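Local coordinates for protein 2-aminomuconate 6-semialdehyde dehydrogenase (Burkholderia cenocepacia, PDB 4U3W) that probably catalyses the NAD-dependent oxidation of 2-aminomuconate 6-semialdehyde to 2-aminomuconate, as a tetrameric member of the aldehyde dehydrogenase family, at residues N41-L50 and E106-V114; R98-E106 and A117-I126. One frame throughout, in Å; residues are numbered along the deposited sequence. Where two conformers were deposited one is given.

Contact 1. Residues N41-L50 and E106-V114. With MG (magnesium ion), chain C.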
# COMPACT_ATOMS: atom_id res chain seq x y z
N ASN A 41 -40.56 24.61 -9.22
CA ASN A 41 -40.17 23.17 -9.19
C ASN A 41 -41.45 22.39 -9.57
O ASN A 41 -42.45 22.52 -8.91
CB ASN A 41 -39.64 22.75 -7.82
CG ASN A 41 -39.30 21.23 -7.74
OD1 ASN A 41 -38.99 20.60 -8.75
ND2 ASN A 41 -39.31 20.68 -6.53
N LEU A 42 -41.42 21.68 -10.69
CA LEU A 42 -42.63 20.99 -11.20
C LEU A 42 -42.49 19.49 -11.13
O LEU A 42 -41.40 18.95 -11.33
CB LEU A 42 -42.92 21.38 -12.65
CG LEU A 42 -43.04 22.87 -12.93
CD1 LEU A 42 -43.18 23.07 -14.45
CD2 LEU A 42 -44.21 23.45 -12.16
N SER A 43 -43.59 18.80 -10.81
CA SER A 43 -43.60 17.33 -10.74
C SER A 43 -43.46 16.66 -12.12
O SER A 43 -44.14 17.00 -13.05
CB SER A 43 -44.92 16.85 -10.11
OG SER A 43 -45.03 15.44 -10.31
N PRO A 44 -42.63 15.63 -12.23
CA PRO A 44 -42.58 14.94 -13.51
C PRO A 44 -43.71 13.88 -13.63
O PRO A 44 -43.86 13.25 -14.64
CB PRO A 44 -41.21 14.28 -13.46
CG PRO A 44 -41.04 13.96 -12.00
CD PRO A 44 -41.64 15.13 -11.27
N VAL A 45 -44.46 13.69 -12.55
CA VAL A 45 -45.58 12.74 -12.59
C VAL A 45 -46.85 13.41 -13.16
O VAL A 45 -47.54 12.82 -14.01
CB VAL A 45 -45.91 12.18 -11.21
CG1 VAL A 45 -47.15 11.27 -11.28
CG2 VAL A 45 -44.70 11.38 -10.67
N ASP A 46 -47.20 14.61 -12.70
CA ASP A 46 -48.43 15.27 -13.22
C ASP A 46 -48.23 16.75 -13.57
O ASP A 46 -49.20 17.47 -13.86
CB ASP A 46 -49.58 15.14 -12.22
CG ASP A 46 -49.27 15.80 -10.87
OD1 ASP A 46 -48.32 16.64 -10.80
OD2 ASP A 46 -50.02 15.49 -9.90
N GLY A 47 -47.00 17.24 -13.53
CA GLY A 47 -46.74 18.63 -13.90
C GLY A 47 -47.14 19.71 -12.91
O GLY A 47 -46.94 20.92 -13.15
N ARG A 48 -47.69 19.33 -11.77
CA ARG A 48 -48.13 20.32 -10.77
C ARG A 48 -46.91 21.03 -10.18
O ARG A 48 -45.82 20.44 -10.12
CB ARG A 48 -48.94 19.64 -9.64
CG ARG A 48 -48.02 18.83 -8.62
CD ARG A 48 -48.71 17.69 -7.82
NE ARG A 48 -47.79 17.06 -6.87
CZ ARG A 48 -47.32 15.81 -6.93
NH1 ARG A 48 -47.70 14.98 -7.90
NH2 ARG A 48 -46.47 15.35 -6.01
N LYS A 49 -47.08 22.28 -9.75
CA LYS A 49 -46.01 22.99 -9.07
C LYS A 49 -45.82 22.46 -7.64
O LYS A 49 -46.78 22.32 -6.90
CB LYS A 49 -46.35 24.49 -9.07
CG LYS A 49 -45.29 25.38 -8.40
CD LYS A 49 -45.85 26.82 -8.48
CE LYS A 49 -45.06 27.77 -7.67
NZ LYS A 49 -45.21 29.16 -8.19
N LEU A 50 -44.59 22.10 -7.28
CA LEU A 50 -44.24 21.56 -5.96
C LEU A 50 -43.71 22.65 -5.01
O LEU A 50 -43.94 22.60 -3.80
CB LEU A 50 -43.17 20.46 -6.08
CG LEU A 50 -43.55 19.26 -6.98
CD1 LEU A 50 -42.31 18.43 -7.27
CD2 LEU A 50 -44.60 18.46 -6.29
N GLU A 106 -37.32 13.04 -2.46
CA GLU A 106 -36.68 12.45 -3.62
C GLU A 106 -37.74 11.94 -4.60
O GLU A 106 -37.65 12.21 -5.81
CB GLU A 106 -35.76 11.30 -3.20
CG GLU A 106 -34.75 10.88 -4.26
CD GLU A 106 -33.55 11.86 -4.34
OE1 GLU A 106 -33.72 13.05 -4.03
OE2 GLU A 106 -32.44 11.44 -4.70
N VAL A 107 -38.74 11.22 -4.09
CA VAL A 107 -39.87 10.76 -4.91
C VAL A 107 -40.62 11.94 -5.58
O VAL A 107 -40.98 11.87 -6.78
CB VAL A 107 -40.86 9.93 -4.04
CG1 VAL A 107 -42.10 9.63 -4.82
CG2 VAL A 107 -40.17 8.61 -3.56
N ALA A 108 -40.86 13.00 -4.82
CA ALA A 108 -41.63 14.13 -5.38
C ALA A 108 -40.90 14.78 -6.56
O ALA A 108 -41.52 15.08 -7.59
CB ALA A 108 -41.93 15.17 -4.30
N ASP A 109 -39.57 14.97 -6.42
CA ASP A 109 -38.73 15.56 -7.47
C ASP A 109 -38.55 14.66 -8.70
O ASP A 109 -38.50 15.16 -9.83
CB ASP A 109 -37.34 15.89 -6.92
CG ASP A 109 -37.30 17.20 -6.14
OD1 ASP A 109 -38.36 17.83 -5.89
OD2 ASP A 109 -36.17 17.55 -5.71
N THR A 110 -38.39 13.36 -8.49
CA THR A 110 -38.01 12.47 -9.60
C THR A 110 -39.08 11.50 -10.10
O THR A 110 -38.93 10.98 -11.18
CB THR A 110 -36.82 11.60 -9.23
OG1 THR A 110 -37.22 10.68 -8.20
CG2 THR A 110 -35.65 12.53 -8.76
N GLY A 111 -40.14 11.27 -9.33
CA GLY A 111 -41.16 10.29 -9.73
C GLY A 111 -40.73 8.85 -9.47
O GLY A 111 -41.41 7.93 -9.87
N ARG A 112 -39.59 8.67 -8.80
CA ARG A 112 -38.99 7.33 -8.67
C ARG A 112 -39.88 6.44 -7.80
O ARG A 112 -40.41 6.92 -6.82
CB ARG A 112 -37.59 7.42 -8.05
CG ARG A 112 -36.76 6.11 -8.18
CD ARG A 112 -35.24 6.38 -8.21
NE ARG A 112 -34.47 5.15 -8.00
CZ ARG A 112 -34.33 4.19 -8.91
NH1 ARG A 112 -34.89 4.33 -10.09
NH2 ARG A 112 -33.63 3.10 -8.66
N PRO A 113 -40.07 5.17 -8.18
CA PRO A 113 -40.94 4.32 -7.34
C PRO A 113 -40.45 4.31 -5.87
O PRO A 113 -39.22 4.25 -5.62
CB PRO A 113 -40.81 2.93 -7.99
CG PRO A 113 -40.62 3.24 -9.47
CD PRO A 113 -39.73 4.53 -9.46
N VAL A 114 -41.38 4.39 -4.93
CA VAL A 114 -41.00 4.55 -3.53
C VAL A 114 -40.04 3.49 -3.01
O VAL A 114 -39.05 3.84 -2.32
CB VAL A 114 -42.25 4.59 -2.63
CG1 VAL A 114 -41.84 4.71 -1.12
CG2 VAL A 114 -43.11 5.78 -3.00
MG MG C . -39.32 19.17 -12.73
O HOH W 1 -38.70 18.86 -10.65
O HOH W 2 -38.98 21.17 -12.15
O HOH W 3 -43.87 14.51 -8.10
O HOH W 4 -39.46 20.90 -14.65
O HOH W 5 -40.41 17.92 -14.45

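Contact 2. Residues R98-E106 and A117-I126. With EDO (1,2-ethanediol), chain F.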
# COMPACT_ATOMS: atom_id res chain seq x y z
N ARG A 98 -34.54 11.46 9.71
CA ARG A 98 -35.57 12.01 8.86
C ARG A 98 -35.74 11.18 7.58
O ARG A 98 -36.04 11.72 6.53
CB ARG A 98 -35.25 13.48 8.51
CG ARG A 98 -35.18 14.39 9.77
CD ARG A 98 -34.85 15.83 9.41
NE ARG A 98 -35.95 16.48 8.69
CZ ARG A 98 -35.84 17.73 8.25
NH1 ARG A 98 -34.70 18.35 8.47
NH2 ARG A 98 -36.80 18.32 7.57
N PHE A 99 -35.56 9.86 7.69
CA PHE A 99 -35.45 9.01 6.51
C PHE A 99 -36.68 9.12 5.62
O PHE A 99 -36.55 9.31 4.40
CB PHE A 99 -35.19 7.54 6.94
CG PHE A 99 -34.92 6.58 5.79
CD1 PHE A 99 -35.97 5.97 5.12
CD2 PHE A 99 -33.63 6.22 5.45
CE1 PHE A 99 -35.73 5.04 4.08
CE2 PHE A 99 -33.38 5.29 4.40
CZ PHE A 99 -34.42 4.73 3.71
N ASP A 100 -37.88 9.04 6.21
CA ASP A 100 -39.09 9.10 5.40
C ASP A 100 -39.29 10.46 4.69
O ASP A 100 -39.85 10.51 3.59
CB ASP A 100 -40.32 8.78 6.23
CG ASP A 100 -40.39 7.31 6.63
OD1 ASP A 100 -39.57 6.49 6.14
OD2 ASP A 100 -41.28 6.95 7.42
N GLU A 101 -38.91 11.56 5.32
CA GLU A 101 -38.95 12.85 4.65
C GLU A 101 -38.02 12.89 3.44
O GLU A 101 -38.34 13.52 2.46
CB GLU A 101 -38.51 13.98 5.60
CG GLU A 101 -39.53 14.43 6.60
CD GLU A 101 -39.01 15.58 7.43
OE1 GLU A 101 -38.97 16.72 6.91
OE2 GLU A 101 -38.58 15.35 8.58
N PHE A 102 -36.82 12.33 3.58
CA PHE A 102 -35.86 12.35 2.48
C PHE A 102 -36.42 11.56 1.33
O PHE A 102 -36.36 12.00 0.17
CB PHE A 102 -34.50 11.78 2.92
CG PHE A 102 -33.58 12.83 3.50
CD1 PHE A 102 -33.64 13.18 4.85
CD2 PHE A 102 -32.69 13.50 2.67
CE1 PHE A 102 -32.81 14.19 5.34
CE2 PHE A 102 -31.85 14.54 3.17
CZ PHE A 102 -31.91 14.87 4.49
N VAL A 103 -37.00 10.41 1.65
CA VAL A 103 -37.65 9.57 0.65
C VAL A 103 -38.72 10.34 -0.08
O VAL A 103 -38.77 10.34 -1.31
CB VAL A 103 -38.23 8.29 1.31
CG1 VAL A 103 -39.09 7.50 0.30
CG2 VAL A 103 -37.06 7.42 1.82
N ALA A 104 -39.60 11.02 0.65
CA ALA A 104 -40.73 11.71 0.01
C ALA A 104 -40.27 12.89 -0.90
O ALA A 104 -40.86 13.13 -1.94
CB ALA A 104 -41.70 12.21 1.08
N ALA A 105 -39.23 13.60 -0.48
CA ALA A 105 -38.66 14.70 -1.26
C ALA A 105 -38.06 14.14 -2.57
O ALA A 105 -38.31 14.66 -3.64
CB ALA A 105 -37.56 15.42 -0.45
N GLU A 106 -37.32 13.04 -2.46
CA GLU A 106 -36.68 12.45 -3.62
C GLU A 106 -37.74 11.94 -4.60
O GLU A 106 -37.65 12.21 -5.81
CB GLU A 106 -35.76 11.30 -3.20
CG GLU A 106 -34.75 10.88 -4.26
CD GLU A 106 -33.55 11.86 -4.34
OE1 GLU A 106 -33.72 13.05 -4.03
OE2 GLU A 106 -32.44 11.44 -4.70
N ALA A 117 -36.56 4.26 -4.08
CA ALA A 117 -36.02 5.50 -3.49
C ALA A 117 -35.49 5.18 -2.09
O ALA A 117 -34.48 5.74 -1.64
CB ALA A 117 -37.11 6.59 -3.43
N ARG A 118 -36.20 4.27 -1.42
CA ARG A 118 -35.84 3.87 -0.07
C ARG A 118 -34.52 3.11 -0.08
O ARG A 118 -33.59 3.44 0.67
CB ARG A 118 -36.95 3.02 0.57
CG ARG A 118 -38.21 3.79 0.98
CD ARG A 118 -39.19 2.86 1.78
NE ARG A 118 -38.62 2.41 3.05
CZ ARG A 118 -38.66 3.10 4.20
NH1 ARG A 118 -39.24 4.29 4.24
NH2 ARG A 118 -38.10 2.62 5.30
N THR A 119 -34.41 2.09 -0.93
CA THR A 119 -33.22 1.24 -0.86
C THR A 119 -32.01 1.64 -1.69
O THR A 119 -30.89 1.43 -1.25
CB THR A 119 -33.59 -0.19 -1.24
OG1 THR A 119 -34.17 -0.15 -2.55
CG2 THR A 119 -34.61 -0.71 -0.29
N LEU A 120 -32.21 2.27 -2.85
CA LEU A 120 -31.09 2.67 -3.68
C LEU A 120 -30.72 4.13 -3.40
O LEU A 120 -29.57 4.45 -3.24
CB LEU A 120 -31.40 2.48 -5.17
N ASP A 121 -31.69 5.02 -3.34
CA ASP A 121 -31.33 6.45 -3.20
C ASP A 121 -30.93 6.88 -1.77
O ASP A 121 -29.76 7.25 -1.51
CB ASP A 121 -32.49 7.32 -3.68
CG ASP A 121 -32.75 7.19 -5.21
OD1 ASP A 121 -32.11 7.90 -6.02
OD2 ASP A 121 -33.61 6.39 -5.62
N ILE A 122 -31.88 6.82 -0.84
CA ILE A 122 -31.66 7.42 0.47
C ILE A 122 -30.71 6.56 1.30
O ILE A 122 -29.77 7.07 1.93
CB ILE A 122 -33.00 7.63 1.21
CG1 ILE A 122 -33.96 8.49 0.36
CG2 ILE A 122 -32.75 8.28 2.59
CD1 ILE A 122 -33.26 9.73 -0.32
N ALA A 123 -30.87 5.24 1.23
CA ALA A 123 -30.00 4.35 1.99
C ALA A 123 -28.52 4.48 1.59
O ALA A 123 -27.63 4.54 2.45
CB ALA A 123 -30.50 2.85 1.85
N ARG A 124 -28.24 4.55 0.29
CA ARG A 124 -26.86 4.68 -0.16
C ARG A 124 -26.33 6.08 0.08
O ARG A 124 -25.14 6.28 0.31
CB ARG A 124 -26.74 4.31 -1.64
N GLY A 125 -27.23 7.06 0.03
CA GLY A 125 -26.90 8.43 0.40
C GLY A 125 -26.31 8.47 1.81
O GLY A 125 -25.30 9.15 2.06
N ILE A 126 -26.94 7.75 2.75
CA ILE A 126 -26.47 7.68 4.13
C ILE A 126 -25.15 6.94 4.18
O ILE A 126 -24.20 7.40 4.85
CB ILE A 126 -27.54 7.01 5.04
CG1 ILE A 126 -28.74 7.94 5.08
CG2 ILE A 126 -26.97 6.66 6.46
CD1 ILE A 126 -30.03 7.37 5.56
C1 EDO F . -28.26 3.37 5.73
O1 EDO F . -27.55 3.30 4.50
C2 EDO F . -29.73 3.60 5.41
O2 EDO F . -30.53 3.47 6.59
O HOH W 6 -38.45 4.45 7.49
O HOH W 7 -30.45 9.53 -5.26

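Contact 1. Residues N41-L50 and E106-V114
Asn41 reaches across to Asp109 with its side-chain amide. Asn41 ND2 donates to Asp109 OD1 over 3.1 Å, nearly straight at 170°. The two flat groups stand almost perpendicular, 82° between planes: the carboxylate oxygen lies in the plane of the amide, while the amide nitrogen comes in from above the carboxylate plane. With CG anti to the backbone N (chi1 177°), Asn41 extends toward the helix end; Asp109 starts out facing away, and its carboxylate turns back to meet the amide. OD1 of Asp109 also bonds Ser203 OG, so one oxygen ties together two other parts of the chain.

Pro44 lays one edge of its ring on the last helical turn, CD lying 3.5 Å from Asp109 O and CG 3.7 Å from Thr110 C. Beyond it, the CG2 branch of Val45 rests 3.8 Å from CA of Gly111, whose positive phi takes the chain out of the helix. On the strand side, Leu50 sets CD1 3.5 Å from Ala108 O. That carbonyl accepts a hydrogen bond from a water which is also bonded to Ser43 OG, while Ser43 OG accepts from the backbone N-H of Val45, an ST turn.

Leu42 O binds a magnesium ion at 2.5 Å, beside four waters; one of these donates to Asn41 OD1, and Glu200 belongs to the same site. The amide of Asn41 thus links this hydrated metal to Asp109. The arrangement is a beta hairpin, strands 38-42 and 49-54, whose connecting loop sits on the C-terminal end of helix 99-110.

Contact 2. Residues R98-E106 and A117-I126
Phe99 and Ile122 interlock, each side chain a knob in a hole of the opposite helix. The ring of Phe99 enters among Arg118, Ile122, Ala123 and Ile126. CG2 of Ile122 lies over one face, a CH-pi contact 3.9 Å from the centroid of the Phe99 ring, while Arg118 O approaches the ring edge, 3.4 Å from CZ of Phe99. Ile126 CD1 also meets the edge, at CD2. In return Ile122 fills a hole lined by Phe99, Phe102, Val103 and Glu106. Its CG2 is anti to the backbone N and faces the ring, whereas CG1 of Ile122, on the other branch, packs 3.6 Å from Val103 CG2.

In the conformer given here, one of two modelled, Arg118 bends at chi3 (64°), which folds its guanidinium back so that one face meets the CE1 corner of the Phe99 ring. Phe99 CE1 sits above the guanidinium centre, 3.5 Å from Arg118 CZ, with the planes 60° apart. At the guanidinium edge Arg118 NH1 makes a salt bridge of 2.9 Å to Asp100 OD1, and a water joins the same oxygen to NH2.

A second water bridges Glu106 OE2 and Asp121 OD1, 3.8 Å apart; the partners Leu176 N and Arg112 probably ease the like charges. The short axes cross at 120°, 9.7 Å apart. Helix 81-96 touches Phe102 and Ile126, helix 175-188 meets Phe102 and Ile122, and helix 203-214 packs on Phe102, so that the pair is packed against all three.

In the fold
From the N terminus, the chain first makes the hairpin of strands 38-42 and 49-54, then runs through helices 58-76 and 81-96 before helix 99-110 returns to the hairpin and closes contact 1. Contact 2 closes a much shorter loop, only ten residues, made of the end of helix 99-110, the turn and the start of helix 114-138. Their segments alternate along the sequence, so the two closures cross. Helix 99-110 serves both, its C-terminal end in contact 1 and its earlier turns in contact 2, with Glu106 shared. Arg112 in the turn pairs with Asp121, and Val107 near the end of helix 99-110 packs on Ala117 of the next helix. Together they tie the small N-terminal sheet to the helices.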